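Local atomic coordinates of receptor-type adenylate cyclase GRESAG 4.3 (Trypanosoma brucei, PDB entry 1FX4), a protein that converts ATP into 3',5'-cyclic AMP and diphosphate with magnesium as cofactor, through the class III cyclase catalytic domain described here. Residues 24-29 against 93-98; 38-43 against 88-93. One frame throughout, in Å; residues are numbered along the deposited sequence.

Contact 1: residues 24-29 against 93-98; sequences TALWAA and NAVDES. Unlike the reference sequence in segment 93-98: Val95 (reference Leu).
Leu26 carries this helix-helix contact by splitting its two methyl branches between neighbouring turns of the opposing helix. CD1 lies 4.1 Å from Val95 CG1, where the two side chains cross at about a right angle, while CD2 rests 3.7 Å from Ser98 CB. With CG anti to the carbonyl carbon (chi1 -69°) and chi2 extended at 178°, the isobutyl group reaches across to helix 94-109, although the bond to its CB does not itself aim there. The CB of Ala29, one turn on from Leu26, approaches Ser98 OG to 4.3 Å. That hydroxyl is hydrogen-bonded to His30 NE2, a link from helix 94-109 to the residue directly after helix 23-29. At the start of the second helix, Thr92 OG1 accepts from Ala94 N, and Asp96, on the side turned away, is held by Tyr125 OH and Gly131 N. The axes of the two short helical segments come within 10.7 Å, their N-to-C directions 122° apart, so a few side chains bridge the interval. Beyond the pair, Tyr99 and Phe102 of helix 94-109, Leu132 of a loop and Met34 of helix 34-51 also pack on Leu26, placing the contact where three helices of the cyclase domain converge.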
loop_
_atom_site.group_PDB
_atom_site.type_symbol
_atom_site.label_atom_id
_atom_site.label_comp_id
_atom_site.label_asym_id
_atom_site.label_seq_id
_atom_site.Cartn_x
_atom_site.Cartn_y
_atom_site.Cartn_z
ATOM N N THR A 24 6.874 9.427 -4.491
ATOM C CA THR A 24 5.910 10.473 -4.156
ATOM C C THR A 24 6.358 11.816 -4.742
ATOM O O THR A 24 5.601 12.475 -5.454
ATOM C CB THR A 24 5.721 10.553 -2.639
ATOM O OG1 THR A 24 5.173 9.313 -2.186
ATOM C CG2 THR A 24 4.761 11.655 -2.278
ATOM N N ALA A 25 7.614 12.175 -4.511
ATOM C CA ALA A 25 8.174 13.425 -5.029
ATOM C C ALA A 25 8.236 13.426 -6.560
ATOM O O ALA A 25 8.087 14.468 -7.194
ATOM C CB ALA A 25 9.550 13.670 -4.438
ATOM N N LEU A 26 8.465 12.254 -7.157
ATOM C CA LEU A 26 8.500 12.152 -8.611
ATOM C C LEU A 26 7.099 12.349 -9.184
ATOM O O LEU A 26 6.934 12.983 -10.234
ATOM C CB LEU A 26 9.070 10.789 -9.054
ATOM C CG LEU A 26 10.562 10.603 -8.763
ATOM C CD1 LEU A 26 11.009 9.187 -9.210
ATOM C CD2 LEU A 26 11.347 11.651 -9.522
ATOM N N TRP A 27 6.091 11.797 -8.508
ATOM C CA TRP A 27 4.711 11.931 -8.962
ATOM C C TRP A 27 4.310 13.401 -8.939
ATOM O O TRP A 27 3.612 13.874 -9.825
ATOM C CB TRP A 27 3.750 11.139 -8.076
ATOM C CG TRP A 27 3.538 9.729 -8.531
ATOM C CD1 TRP A 27 4.031 8.602 -7.953
ATOM C CD2 TRP A 27 2.757 9.299 -9.654
ATOM N NE1 TRP A 27 3.612 7.499 -8.640
ATOM C CE2 TRP A 27 2.826 7.896 -9.685
ATOM C CE3 TRP A 27 1.997 9.962 -10.622
ATOM C CZ2 TRP A 27 2.166 7.135 -10.660
ATOM C CZ3 TRP A 27 1.339 9.208 -11.586
ATOM C CH2 TRP A 27 1.426 7.809 -11.594
ATOM N N ALA A 28 4.788 14.112 -7.924
ATOM C CA ALA A 28 4.487 15.530 -7.769
ATOM C C ALA A 28 5.184 16.347 -8.851
ATOM O O ALA A 28 4.575 17.210 -9.469
ATOM C CB ALA A 28 4.921 16.005 -6.384
ATOM N N ALA A 29 6.451 16.033 -9.109
ATOM C CA ALA A 29 7.219 16.759 -10.106
ATOM C C ALA A 29 6.937 16.358 -11.558
ATOM O O ALA A 29 7.052 17.186 -12.462
ATOM C CB ALA A 29 8.705 16.623 -9.810
ATOM N N ASN A 93 15.034 12.394 -19.318
ATOM C CA ASN A 93 16.138 12.536 -18.398
ATOM C C ASN A 93 15.596 13.236 -17.162
ATOM O O ASN A 93 16.318 13.433 -16.190
ATOM C CB ASN A 93 17.299 13.333 -19.001
ATOM C CG ASN A 93 18.625 13.043 -18.296
ATOM O OD1 ASN A 93 19.203 11.965 -18.467
ATOM N ND2 ASN A 93 19.091 13.985 -17.474
ATOM N N ALA A 94 14.302 13.553 -17.195
ATOM C CA ALA A 94 13.638 14.258 -16.101
ATOM C C ALA A 94 13.687 13.547 -14.746
ATOM O O ALA A 94 13.777 14.203 -13.706
ATOM C CB ALA A 94 12.193 14.567 -16.484
ATOM N N VAL A 95 13.617 12.218 -14.755
ATOM C CA VAL A 95 13.648 11.446 -13.505
ATOM C C VAL A 95 15.038 11.557 -12.862
ATOM O O VAL A 95 15.162 11.736 -11.657
ATOM C CB VAL A 95 13.317 9.979 -13.796
ATOM C CG1 VAL A 95 13.319 9.103 -12.543
ATOM C CG2 VAL A 95 11.940 9.788 -14.435
ATOM N N ASP A 96 16.073 11.455 -13.680
ATOM C CA ASP A 96 17.427 11.550 -13.175
ATOM C C ASP A 96 17.719 12.953 -12.666
ATOM O O ASP A 96 18.336 13.113 -11.627
ATOM C CB ASP A 96 18.420 11.101 -14.246
ATOM C CG ASP A 96 18.353 9.600 -14.478
ATOM O OD1 ASP A 96 19.052 8.853 -13.755
ATOM O OD2 ASP A 96 17.550 9.165 -15.326
ATOM N N GLU A 97 17.222 13.960 -13.372
ATOM C CA GLU A 97 17.428 15.338 -12.946
ATOM C C GLU A 97 16.788 15.520 -11.576
ATOM O O GLU A 97 17.394 16.116 -10.675
ATOM C CB GLU A 97 16.808 16.301 -13.944
ATOM C CG GLU A 97 17.414 16.208 -15.309
ATOM C CD GLU A 97 16.955 17.335 -16.196
ATOM O OE1 GLU A 97 17.203 18.511 -15.823
ATOM O OE2 GLU A 97 16.340 17.049 -17.251
ATOM N N SER A 98 15.575 14.982 -11.411
ATOM C CA SER A 98 14.887 15.083 -10.134
ATOM C C SER A 98 15.665 14.362 -9.039
ATOM O O SER A 98 15.860 14.909 -7.965
ATOM C CB SER A 98 13.464 14.546 -10.226
ATOM O OG SER A 98 12.637 15.439 -10.946
#

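Contact 2: residues 38-43 against 88-93; sequences VATHHR and LDWETN
Residues 38-43 of helix 34-51 face the irregular 88-93 connection between helices 71-87 and 94-109, with the CA atoms of Thr40 and Trp90 8.6 Å apart. Within the class III cyclase domain this is a helix-to-loop contact, and the loop contains an Asx turn in which Glu91 N donates to Asp89 OD1 over 2.8 Å, from above the carboxylate plane.

Thr40 is the residue that the helix offers to both loop side chains. Its chi1 of -63° puts OG1 beside the backbone N and CG2 anti to that N, reaching toward the loop, where this methyl meets Leu88 CD2 tip to tip at 3.8 Å. The same methyl approaches Trp90 CZ3 obliquely at 4.1 Å. Leu88 and Trp90 also pack on each other: Leu88 CD2 sits 3.6 Å above the plane of the indole, over its centre, a CH-pi type of arrangement. Helix 34-51 is thereby joined to the link between helices 71-87 and 94-109.

The polar atoms of Trp90 and Thr40 have partners of their own. Trp90 NE1 donates to Phe85 O in the last turns of helix 71-87, which helps fix the rotation of the indole, and the Phe85 ring meets those of both Trp90 and His41. Leu132 adds further packing on Trp90 and His41. Thr40 OG1 is hydrogen-bonded to Asp36 O one turn back in its own helix and receives a weak bond from Arg43 NH2. The Arg43 side chain folds back along the helix, and Thr40 CA lies 3.4 Å above its guanidinium plane, offset toward the rim. On another side of the helix ND1 of His41 and ND1 of His42 share a hydrogen bond of 2.9 Å in which either could be the donor, His42 ND1 lying in the plane of the His41 ring at its edge.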
loop_
_atom_site.group_PDB
_atom_site.type_symbol
_atom_site.label_atom_id
_atom_site.label_comp_id
_atom_site.label_asym_id
_atom_site.label_seq_id
_atom_site.Cartn_x
_atom_site.Cartn_y
_atom_site.Cartn_z
ATOM N N VAL A 38 6.060 4.142 -14.235
ATOM C CA VAL A 38 5.675 3.130 -13.263
ATOM C C VAL A 38 5.086 1.905 -13.951
ATOM O O VAL A 38 5.302 0.787 -13.505
ATOM C CB VAL A 38 4.691 3.672 -12.208
ATOM C CG1 VAL A 38 4.211 2.534 -11.311
ATOM C CG2 VAL A 38 5.383 4.734 -11.369
ATOM N N ALA A 39 4.354 2.120 -15.039
ATOM C CA ALA A 39 3.772 1.007 -15.779
ATOM C C ALA A 39 4.924 0.174 -16.351
ATOM O O ALA A 39 4.868 -1.047 -16.344
ATOM C CB ALA A 39 2.874 1.524 -16.904
ATOM N N THR A 40 5.974 0.849 -16.816
ATOM C CA THR A 40 7.148 0.169 -17.370
ATOM C C THR A 40 7.819 -0.618 -16.240
ATOM O O THR A 40 8.174 -1.787 -16.401
ATOM C CB THR A 40 8.126 1.194 -17.987
ATOM O OG1 THR A 40 7.475 1.853 -19.083
ATOM C CG2 THR A 40 9.393 0.526 -18.487
ATOM N N HIS A 41 7.945 0.033 -15.084
ATOM C CA HIS A 41 8.536 -0.565 -13.890
ATOM C C HIS A 41 7.814 -1.877 -13.575
ATOM O O HIS A 41 8.469 -2.915 -13.386
ATOM C CB HIS A 41 8.426 0.460 -12.735
ATOM C CG HIS A 41 8.513 -0.123 -11.357
ATOM N ND1 HIS A 41 7.427 -0.670 -10.710
ATOM C CD2 HIS A 41 9.521 -0.107 -10.450
ATOM C CE1 HIS A 41 7.760 -0.964 -9.465
ATOM N NE2 HIS A 41 9.025 -0.631 -9.282
ATOM N N HIS A 42 6.478 -1.849 -13.568
ATOM C CA HIS A 42 5.714 -3.075 -13.276
ATOM C C HIS A 42 5.946 -4.168 -14.318
ATOM O O HIS A 42 6.056 -5.348 -13.986
ATOM C CB HIS A 42 4.221 -2.796 -13.180
ATOM C CG HIS A 42 3.807 -2.191 -11.875
ATOM N ND1 HIS A 42 4.630 -1.358 -11.152
ATOM C CD2 HIS A 42 2.673 -2.324 -11.147
ATOM C CE1 HIS A 42 4.023 -1.002 -10.033
ATOM N NE2 HIS A 42 2.832 -1.575 -10.005
ATOM N N ARG A 43 5.990 -3.775 -15.584
ATOM C CA ARG A 43 6.211 -4.760 -16.646
ATOM C C ARG A 43 7.589 -5.402 -16.528
ATOM O O ARG A 43 7.725 -6.609 -16.688
ATOM C CB ARG A 43 6.063 -4.127 -18.032
ATOM C CG ARG A 43 4.658 -4.033 -18.536
ATOM C CD ARG A 43 4.645 -3.793 -20.050
ATOM N NE ARG A 43 5.649 -2.814 -20.463
ATOM C CZ ARG A 43 5.502 -1.491 -20.388
ATOM N NH1 ARG A 43 4.379 -0.960 -19.924
ATOM N NH2 ARG A 43 6.504 -0.702 -20.754
ATOM N N LEU A 88 17.412 0.214 -19.565
ATOM C CA LEU A 88 16.230 0.656 -20.292
ATOM C C LEU A 88 16.264 2.127 -20.700
ATOM O O LEU A 88 16.761 2.964 -19.951
ATOM C CB LEU A 88 14.980 0.434 -19.444
ATOM C CG LEU A 88 13.712 0.663 -20.268
ATOM C CD1 LEU A 88 12.973 -0.656 -20.433
ATOM C CD2 LEU A 88 12.824 1.711 -19.621
ATOM N N ASP A 89 15.764 2.436 -21.898
ATOM C CA ASP A 89 15.677 3.820 -22.339
ATOM C C ASP A 89 14.322 4.289 -21.830
ATOM O O ASP A 89 13.282 3.880 -22.353
ATOM C CB ASP A 89 15.736 3.946 -23.867
ATOM C CG ASP A 89 15.441 5.371 -24.360
ATOM O OD1 ASP A 89 15.383 6.324 -23.539
ATOM O OD2 ASP A 89 15.275 5.544 -25.587
ATOM N N TRP A 90 14.349 5.132 -20.801
ATOM C CA TRP A 90 13.145 5.663 -20.180
ATOM C C TRP A 90 12.504 6.785 -20.983
ATOM O O TRP A 90 11.399 7.241 -20.654
ATOM C CB TRP A 90 13.466 6.139 -18.764
ATOM C CG TRP A 90 13.844 5.009 -17.867
ATOM C CD1 TRP A 90 15.089 4.489 -17.689
ATOM C CD2 TRP A 90 12.959 4.230 -17.059
ATOM N NE1 TRP A 90 15.040 3.431 -16.821
ATOM C CE2 TRP A 90 13.744 3.249 -16.419
ATOM C CE3 TRP A 90 11.577 4.262 -16.818
ATOM C CZ2 TRP A 90 13.192 2.300 -15.547
ATOM C CZ3 TRP A 90 11.028 3.325 -15.957
ATOM C CH2 TRP A 90 11.837 2.352 -15.330
ATOM N N GLU A 91 13.209 7.227 -22.029
ATOM C CA GLU A 91 12.726 8.281 -22.921
ATOM C C GLU A 91 12.553 9.621 -22.226
ATOM O O GLU A 91 11.697 10.417 -22.602
ATOM C CB GLU A 91 11.412 7.870 -23.596
ATOM C CG GLU A 91 11.482 6.595 -24.424
ATOM C CD GLU A 91 10.125 6.205 -24.998
ATOM O OE1 GLU A 91 9.350 7.120 -25.362
ATOM O OE2 GLU A 91 9.818 4.988 -25.075
ATOM N N THR A 92 13.365 9.859 -21.205
ATOM C CA THR A 92 13.325 11.110 -20.463
ATOM C C THR A 92 14.532 11.188 -19.550
ATOM O O THR A 92 15.054 10.160 -19.124
ATOM C CB THR A 92 12.033 11.232 -19.602
ATOM O OG1 THR A 92 12.035 12.492 -18.928
ATOM C CG2 THR A 92 11.960 10.113 -18.544
ATOM N N ASN A 93 15.034 12.394 -19.318
ATOM C CA ASN A 93 16.138 12.536 -18.398
ATOM C C ASN A 93 15.596 13.236 -17.162
ATOM O O ASN A 93 16.318 13.433 -16.190
ATOM C CB ASN A 93 17.299 13.333 -19.001
ATOM C CG ASN A 93 18.625 13.043 -18.296
ATOM O OD1 ASN A 93 19.203 11.965 -18.467
ATOM N ND2 ASN A 93 19.091 13.985 -17.474
#

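Overall arrangement
The two contacts show how segments adjacent in pairs along the chain meet in one region of a cyclase domain. Their centres are about 12 Å apart, on the same side of the chain's centre. Helices 23-29 and 34-51 follow each other after strand 13-20, and their partners also adjoin: the 88-93 connection of contact 2 runs into helix 94-109 of contact 1, with Asn93 common to both. Contact 2 is therefore nested inside the loop closed by contact 1. The first segments touch directly, Trp27 CZ2 lying 4.1 Å from Val38 CG2. The side chain of Leu26 is about 10 Å, and that of Trp90 about 14 Å, from the bound magnesium ion; neither contact supplies a ligand of the metal, which Asp19 and Asp62 hold.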